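PDB 4JX2: DUF5624 domain-containing protein from Legionella pneumophila subsp. pneumophila, which is of unknown function but probably made with a signal sequence and secreted, combining many helices with a small mixed beta sheet. Local coordinates for residues A[313-316]-A[317-320]; A[353-357]-A[358-362]; A[363-366]-A[367-370]. All coordinates share one frame; numbering follows the deposited sequence.

How the interactions relate
Followed from the N terminus, the three contacts come in series along the chain, each local to one continuous stretch; none nests in or crosses another. Interaction 1 starts helix 315-339 and ties its first turn to the residues leading in. That helix and a connecting loop then carry the chain to the other side of its centre, so interaction 2 lies about 40 Å away, centre to centre. There 353-357 turns back under Tyr360. Interaction 3 follows at once, where 363-366 runs into helix 366-378. Interactions 2 and 3 touch, their centres about 9 Å apart: Ser361 and Pro355 pack on Asp368, and Gly356 on Phe369, fastening the loop to the helix it precedes.

Interaction 1. Residues A[313-316]-A[317-320]; sequences LTQA and DYNY. With SO4 (sulfate ion), chain E.
An N-cap opens helix 315-339: Thr314 sits just before the first turn and its OG1 accepts from Asp317 N at 3.1 Å. The hydroxyl is placed for this by chi1 of 69°, which sets OG1 between the backbone N and the carbonyl carbon. Thr314 O takes Tyr318 N at 2.8 Å, and Gln315 O takes Asn319 N, so regular helical bonding starts at once. The Asp317 carboxylate is held mainly by Ser307, whose OG bonds OD2. Gln315, the first residue of the helix, bends at chi2 (68°) and brings NE2 one turn along to Asn319 OD1, 3.2 Å away. That oxygen lies in the Gln315 amide plane, but the donor stands above the Asn319 carbonyl plane, and the two amides are turned 36° from each other. NE2 also passes 3.8 Å from Tyr318 CD2, the amide nearly perpendicular to the ring. At the ring's edge, Leu313 CD2 meets Tyr318 CD1 at 4.2 Å. Gln315 N points out of the helix start to O2 of a sulfate ion, 3.0 Å away, with a weaker bond to O4. An anion at a helix N terminus is consistent with a favourable helix dipole, although this sulfate probably came from the crystallisation liquor.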
loop_
_atom_site.group_PDB
_atom_site.type_symbol
_atom_site.label_atom_id
_atom_site.label_comp_id
_atom_site.label_asym_id
_atom_site.label_seq_id
_atom_site.Cartn_x
_atom_site.Cartn_y
_atom_site.Cartn_z
ATOM N N LEU A 313 -12.158 13.550 20.382
ATOM C CA LEU A 313 -12.059 12.152 19.950
ATOM C C LEU A 313 -12.407 11.297 21.179
ATOM O O LEU A 313 -12.014 11.669 22.289
ATOM C CB LEU A 313 -10.602 11.907 19.475
ATOM C CG LEU A 313 -10.295 11.119 18.185
ATOM C CD1 LEU A 313 -11.086 11.600 16.998
ATOM C CD2 LEU A 313 -8.823 11.224 17.838
ATOM N N THR A 314 -13.164 10.200 21.031
ATOM C CA THR A 314 -13.471 9.372 22.218
ATOM C C THR A 314 -12.181 8.702 22.682
ATOM O O THR A 314 -11.263 8.555 21.877
ATOM C CB THR A 314 -14.580 8.333 21.936
ATOM O OG1 THR A 314 -14.106 7.329 21.032
ATOM C CG2 THR A 314 -15.859 8.953 21.426
ATOM N N GLN A 315 -12.096 8.282 23.942
ATOM C CA GLN A 315 -10.874 7.636 24.426
ATOM C C GLN A 315 -10.581 6.370 23.602
ATOM O O GLN A 315 -9.427 6.160 23.223
ATOM C CB GLN A 315 -10.938 7.347 25.936
ATOM C CG GLN A 315 -9.560 7.092 26.581
ATOM C CD GLN A 315 -8.647 8.306 26.625
ATOM O OE1 GLN A 315 -8.924 9.302 27.301
ATOM N NE2 GLN A 315 -7.517 8.235 25.929
ATOM N N ALA A 316 -11.634 5.606 23.230
ATOM C CA ALA A 316 -11.530 4.411 22.384
ATOM C C ALA A 316 -10.960 4.753 20.993
ATOM O O ALA A 316 -10.039 4.075 20.528
ATOM C CB ALA A 316 -12.893 3.745 22.237
ATOM N N ASP A 317 -11.496 5.806 20.341
ATOM C CA ASP A 317 -11.054 6.236 19.014
ATOM C C ASP A 317 -9.657 6.834 19.072
ATOM O O ASP A 317 -8.880 6.616 18.148
ATOM C CB ASP A 317 -12.050 7.232 18.402
ATOM C CG ASP A 317 -13.388 6.616 18.050
ATOM O OD1 ASP A 317 -13.542 5.383 18.218
ATOM O OD2 ASP A 317 -14.272 7.353 17.570
ATOM N N TYR A 318 -9.328 7.569 20.151
ATOM C CA TYR A 318 -7.998 8.137 20.318
ATOM C C TYR A 318 -6.972 6.995 20.495
ATOM O O TYR A 318 -5.963 6.969 19.780
ATOM C CB TYR A 318 -7.941 9.133 21.498
ATOM C CG TYR A 318 -6.556 9.705 21.749
ATOM C CD1 TYR A 318 -6.077 10.781 21.003
ATOM C CD2 TYR A 318 -5.727 9.169 22.729
ATOM C CE1 TYR A 318 -4.803 11.307 21.227
ATOM C CE2 TYR A 318 -4.448 9.681 22.958
ATOM C CZ TYR A 318 -3.989 10.753 22.206
ATOM O OH TYR A 318 -2.727 11.260 22.432
ATOM N N ASN A 319 -7.257 6.037 21.412
ATOM C CA ASN A 319 -6.372 4.897 21.667
ATOM C C ASN A 319 -6.184 4.081 20.390
ATOM O O ASN A 319 -5.103 3.529 20.169
ATOM C CB ASN A 319 -6.895 4.017 22.828
ATOM C CG ASN A 319 -6.890 4.708 24.186
ATOM O OD1 ASN A 319 -6.238 5.740 24.405
ATOM N ND2 ASN A 319 -7.635 4.165 25.135
ATOM N N TYR A 320 -7.219 4.058 19.524
ATOM C CA TYR A 320 -7.157 3.345 18.260
ATOM C C TYR A 320 -6.070 3.941 17.350
ATOM O O TYR A 320 -5.186 3.213 16.920
ATOM C CB TYR A 320 -8.526 3.306 17.539
ATOM C CG TYR A 320 -8.432 2.658 16.177
ATOM C CD1 TYR A 320 -8.210 1.286 16.049
ATOM C CD2 TYR A 320 -8.449 3.426 15.016
ATOM C CE1 TYR A 320 -8.055 0.692 14.797
ATOM C CE2 TYR A 320 -8.312 2.840 13.758
ATOM C CZ TYR A 320 -8.110 1.474 13.654
ATOM O OH TYR A 320 -7.929 0.910 12.418
HETATM S S SO4 E . -15.163 9.071 26.032
HETATM O O1 SO4 E . -15.167 9.060 27.498
HETATM O O2 SO4 E . -14.592 7.807 25.543
HETATM O O3 SO4 E . -16.531 9.235 25.522
HETATM O O4 SO4 E . -14.355 10.196 25.568
#

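Interaction 2. Residues A[353-357]-A[358-362]; sequences AIPGD and YTYSK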
loop_
_atom_site.group_PDB
_atom_site.type_symbol
_atom_site.label_atom_id
_atom_site.label_comp_id
_atom_site.label_asym_id
_atom_site.label_seq_id
_atom_site.Cartn_x
_atom_site.Cartn_y
_atom_site.Cartn_z
ATOM N N ALA A 353 15.294 9.958 -7.947
ATOM C CA ALA A 353 14.762 11.213 -8.442
ATOM C C ALA A 353 14.350 11.035 -9.935
ATOM O O ALA A 353 15.045 10.375 -10.722
ATOM C CB ALA A 353 15.792 12.303 -8.294
ATOM N N ILE A 354 13.160 11.522 -10.281
ATOM C CA ILE A 354 12.639 11.431 -11.644
ATOM C C ILE A 354 12.086 12.803 -12.043
ATOM O O ILE A 354 11.788 13.604 -11.139
ATOM C CB ILE A 354 11.570 10.306 -11.740
ATOM C CG1 ILE A 354 10.388 10.500 -10.741
ATOM C CG2 ILE A 354 12.218 8.920 -11.598
ATOM C CD1 ILE A 354 9.124 9.681 -11.087
ATOM N N PRO A 355 11.930 13.120 -13.360
ATOM C CA PRO A 355 11.353 14.421 -13.741
ATOM C C PRO A 355 10.059 14.737 -12.971
ATOM O O PRO A 355 9.244 13.835 -12.748
ATOM C CB PRO A 355 11.093 14.238 -15.239
ATOM C CG PRO A 355 12.167 13.342 -15.672
ATOM C CD PRO A 355 12.255 12.330 -14.565
ATOM N N GLY A 356 9.921 15.994 -12.520
ATOM C CA GLY A 356 8.778 16.435 -11.722
ATOM C C GLY A 356 9.056 16.491 -10.232
ATOM O O GLY A 356 8.217 16.965 -9.463
ATOM N N ASP A 357 10.217 15.981 -9.793
ATOM C CA ASP A 357 10.643 16.111 -8.412
ATOM C C ASP A 357 11.349 17.441 -8.275
ATOM O O ASP A 357 11.955 17.907 -9.254
ATOM C CB ASP A 357 11.610 14.988 -8.027
ATOM C CG ASP A 357 11.042 13.595 -7.862
ATOM O OD1 ASP A 357 9.796 13.466 -7.758
ATOM O OD2 ASP A 357 11.848 12.635 -7.799
ATOM N N TYR A 358 11.324 18.046 -7.081
ATOM C CA TYR A 358 12.052 19.294 -6.851
ATOM C C TYR A 358 13.554 19.046 -6.963
ATOM O O TYR A 358 14.243 19.767 -7.683
ATOM C CB TYR A 358 11.708 19.915 -5.484
ATOM C CG TYR A 358 12.236 21.326 -5.357
ATOM C CD1 TYR A 358 11.763 22.342 -6.180
ATOM C CD2 TYR A 358 13.240 21.641 -4.440
ATOM C CE1 TYR A 358 12.274 23.635 -6.100
ATOM C CE2 TYR A 358 13.726 22.946 -4.317
ATOM C CZ TYR A 358 13.239 23.942 -5.153
ATOM O OH TYR A 358 13.712 25.238 -5.083
ATOM N N THR A 359 14.040 17.979 -6.298
ATOM C CA THR A 359 15.456 17.574 -6.267
ATOM C C THR A 359 16.018 17.159 -7.638
ATOM O O THR A 359 17.239 17.100 -7.779
ATOM C CB THR A 359 15.671 16.408 -5.278
ATOM O OG1 THR A 359 14.777 15.327 -5.572
ATOM C CG2 THR A 359 15.520 16.840 -3.826
ATOM N N TYR A 360 15.150 16.862 -8.628
ATOM C CA TYR A 360 15.572 16.398 -9.943
ATOM C C TYR A 360 16.255 17.503 -10.786
ATOM O O TYR A 360 17.415 17.333 -11.167
ATOM C CB TYR A 360 14.404 15.765 -10.715
ATOM C CG TYR A 360 14.866 15.191 -12.030
ATOM C CD1 TYR A 360 15.633 14.027 -12.073
ATOM C CD2 TYR A 360 14.620 15.859 -13.230
ATOM C CE1 TYR A 360 16.113 13.525 -13.278
ATOM C CE2 TYR A 360 15.094 15.361 -14.445
ATOM C CZ TYR A 360 15.841 14.196 -14.461
ATOM O OH TYR A 360 16.316 13.707 -15.645
ATOM N N SER A 361 15.525 18.559 -11.170
ATOM C CA SER A 361 16.091 19.648 -11.975
ATOM C C SER A 361 16.046 20.929 -11.155
ATOM O O SER A 361 14.958 21.266 -10.661
ATOM C CB SER A 361 15.310 19.815 -13.278
ATOM O OG SER A 361 16.136 19.842 -14.430
ATOM N N LYS A 362 17.222 21.607 -10.949
ATOM C CA LYS A 362 17.309 22.891 -10.218
ATOM C C LYS A 362 16.417 23.893 -11.011
ATOM O O LYS A 362 15.298 24.137 -10.524
ATOM C CB LYS A 362 18.764 23.360 -10.013
#
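Asp357 OD2 is gripped by the backbone N of Ile354, 3.0 Å away across a type II beta turn running from Ile354 to Asp357, and by Arg351 through a salt bridge. The N-H points straight at the oxygen (164°) but comes in from above the carboxylate plane. Arg372 of helix 366-378 forms a salt bridge with OD1, so two arginines share this buried group and would be expected to keep it ionised. Chi1 of -72° swings the Asp357 carboxylate beside its own backbone N and back over the turn, which is also closed by Asp357 N bonding Ile354 O at 3.2 Å. Gly356 takes the third position with a positive phi, where a side chain would press on the carbonyl oxygen of Pro355. Beyond the turn the chain coils back, and Tyr360 N makes a weak bond to Asp357 O. With CG anti to the backbone N, the Tyr360 ring is laid over the first half of the turn: Pro355 N lies over the ring centre, and the Ile354 carbonyl carbon sits over the same face, nearer the rim. Ala353 CB approaches CD1 of that ring at 4.2 Å. Ile354 and Pro355 also pack on Leu348 and Ile346 of the second subunit. Pro355 CD makes a CH-pi contact 4.1 Å from the Tyr360 ring centroid, only 13° off its normal.

Interaction 3. Residues A[363-366]-A[367-370]; sequences PPKI and EDFL. With SO4 (sulfate ion), chain G.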
loop_
_atom_site.group_PDB
_atom_site.type_symbol
_atom_site.label_atom_id
_atom_site.label_comp_id
_atom_site.label_asym_id
_atom_site.label_seq_id
_atom_site.Cartn_x
_atom_site.Cartn_y
_atom_site.Cartn_z
ATOM N N PRO A 363 16.723 24.330 -12.273
ATOM C CA PRO A 363 15.693 25.062 -13.033
ATOM C C PRO A 363 14.805 24.002 -13.741
ATOM O O PRO A 363 15.319 23.207 -14.537
ATOM C CB PRO A 363 16.505 25.942 -13.993
ATOM C CG PRO A 363 17.896 25.322 -14.026
ATOM C CD PRO A 363 17.937 24.135 -13.094
ATOM N N PRO A 364 13.506 23.861 -13.418
ATOM C CA PRO A 364 12.720 22.811 -14.077
ATOM C C PRO A 364 12.219 23.191 -15.477
ATOM O O PRO A 364 11.884 24.361 -15.749
ATOM C CB PRO A 364 11.549 22.614 -13.127
ATOM C CG PRO A 364 11.335 23.946 -12.521
ATOM C CD PRO A 364 12.671 24.650 -12.488
ATOM N N LYS A 365 12.158 22.176 -16.359
ATOM C CA LYS A 365 11.655 22.280 -17.724
ATOM C C LYS A 365 10.197 21.832 -17.724
ATOM O O LYS A 365 9.825 20.979 -16.908
ATOM C CB LYS A 365 12.482 21.398 -18.673
ATOM C CG LYS A 365 13.992 21.588 -18.610
ATOM C CD LYS A 365 14.726 20.547 -19.454
ATOM C CE LYS A 365 16.241 20.678 -19.332
ATOM N NZ LYS A 365 16.864 21.478 -20.435
ATOM N N ILE A 366 9.367 22.355 -18.644
ATOM C CA ILE A 366 7.963 21.943 -18.716
ATOM C C ILE A 366 7.900 20.470 -19.189
ATOM O O ILE A 366 6.994 19.739 -18.786
ATOM C CB ILE A 366 7.085 22.911 -19.569
ATOM C CG1 ILE A 366 5.597 22.740 -19.286
ATOM C CG2 ILE A 366 7.385 22.867 -21.058
ATOM C CD1 ILE A 366 5.067 23.805 -18.485
ATOM N N GLU A 367 8.914 20.024 -19.970
ATOM C CA GLU A 367 9.025 18.647 -20.466
ATOM C C GLU A 367 8.990 17.643 -19.293
ATOM O O GLU A 367 8.340 16.601 -19.393
ATOM C CB GLU A 367 10.316 18.494 -21.267
ATOM C CG GLU A 367 10.338 17.320 -22.226
ATOM C CD GLU A 367 11.728 16.880 -22.665
ATOM O OE1 GLU A 367 12.651 17.731 -22.701
ATOM O OE2 GLU A 367 11.891 15.677 -22.980
ATOM N N ASP A 368 9.645 17.999 -18.167
ATOM C CA ASP A 368 9.703 17.188 -16.963
ATOM C C ASP A 368 8.303 16.889 -16.398
ATOM O O ASP A 368 7.984 15.741 -16.088
ATOM C CB ASP A 368 10.583 17.872 -15.913
ATOM C CG ASP A 368 12.052 18.035 -16.306
ATOM O OD1 ASP A 368 12.451 17.501 -17.376
ATOM O OD2 ASP A 368 12.806 18.703 -15.545
ATOM N N PHE A 369 7.463 17.905 -16.313
ATOM C CA PHE A 369 6.120 17.780 -15.759
ATOM C C PHE A 369 5.207 16.996 -16.708
ATOM O O PHE A 369 4.414 16.164 -16.245
ATOM C CB PHE A 369 5.582 19.177 -15.425
ATOM C CG PHE A 369 6.487 19.847 -14.409
ATOM C CD1 PHE A 369 6.553 19.381 -13.097
ATOM C CD2 PHE A 369 7.338 20.875 -14.789
ATOM C CE1 PHE A 369 7.443 19.940 -12.184
ATOM C CE2 PHE A 369 8.210 21.458 -13.867
ATOM C CZ PHE A 369 8.261 20.985 -12.572
ATOM N N LEU A 370 5.396 17.170 -18.023
ATOM C CA LEU A 370 4.647 16.406 -19.028
ATOM C C LEU A 370 4.975 14.915 -18.915
ATOM O O LEU A 370 4.059 14.087 -18.932
ATOM C CB LEU A 370 4.925 16.926 -20.449
ATOM C CG LEU A 370 4.443 18.349 -20.756
ATOM C CD1 LEU A 370 4.534 18.609 -22.188
ATOM C CD2 LEU A 370 2.989 18.558 -20.337
HETATM S S SO4 G . 11.015 25.368 -20.371
HETATM O O1 SO4 G . 12.472 25.389 -20.543
HETATM O O2 SO4 G . 10.563 23.989 -20.549
HETATM O O3 SO4 G . 10.630 25.869 -19.034
HETATM O O4 SO4 G . 10.402 26.215 -21.403
#
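The Phe369 ring receives Pro364 at its edge: CB of the proline lies near the ring plane, 3.6 Å from CE2 and almost as close to CZ. Ile366 CA comes to the edge as well, at 4.1 Å from CD2, whereas Lys365 O approaches obliquely and lies 3.3 Å from that same carbon. Chi1 of -60° places the ring beside the backbone N of Phe369, turning it back toward the residues that lead into the helix. Trp391 meets this ring edge-to-face, and Ile228 and Met232 of helix 223-247 pack against the Phe369 side chain, making it a buried link between helices. The contact is the N-terminal start of helix 366-378, with Pro364 just upstream. Lys365 O accepts a weak bond from Asp368 N, and Ile366 O takes Leu370 N at 3.1 Å, a straight bond (161°) that sets up the regular helix; Phe369 N adds a weak one to the same oxygen. The Asp368 carboxylate lies back along the incoming segment, toward Lys365. At the N-terminal end of the helix, Ile366 N donates to O2 of a sulfate ion, probably from the crystallisation liquor, at 2.8 Å, a nearly straight bond. Ile366 CG2 lies 3.4 Å from that sulfate oxygen, beside the N-H that binds it. Leu370 faces helix 223-247 and packs on Ile343 of the second subunit.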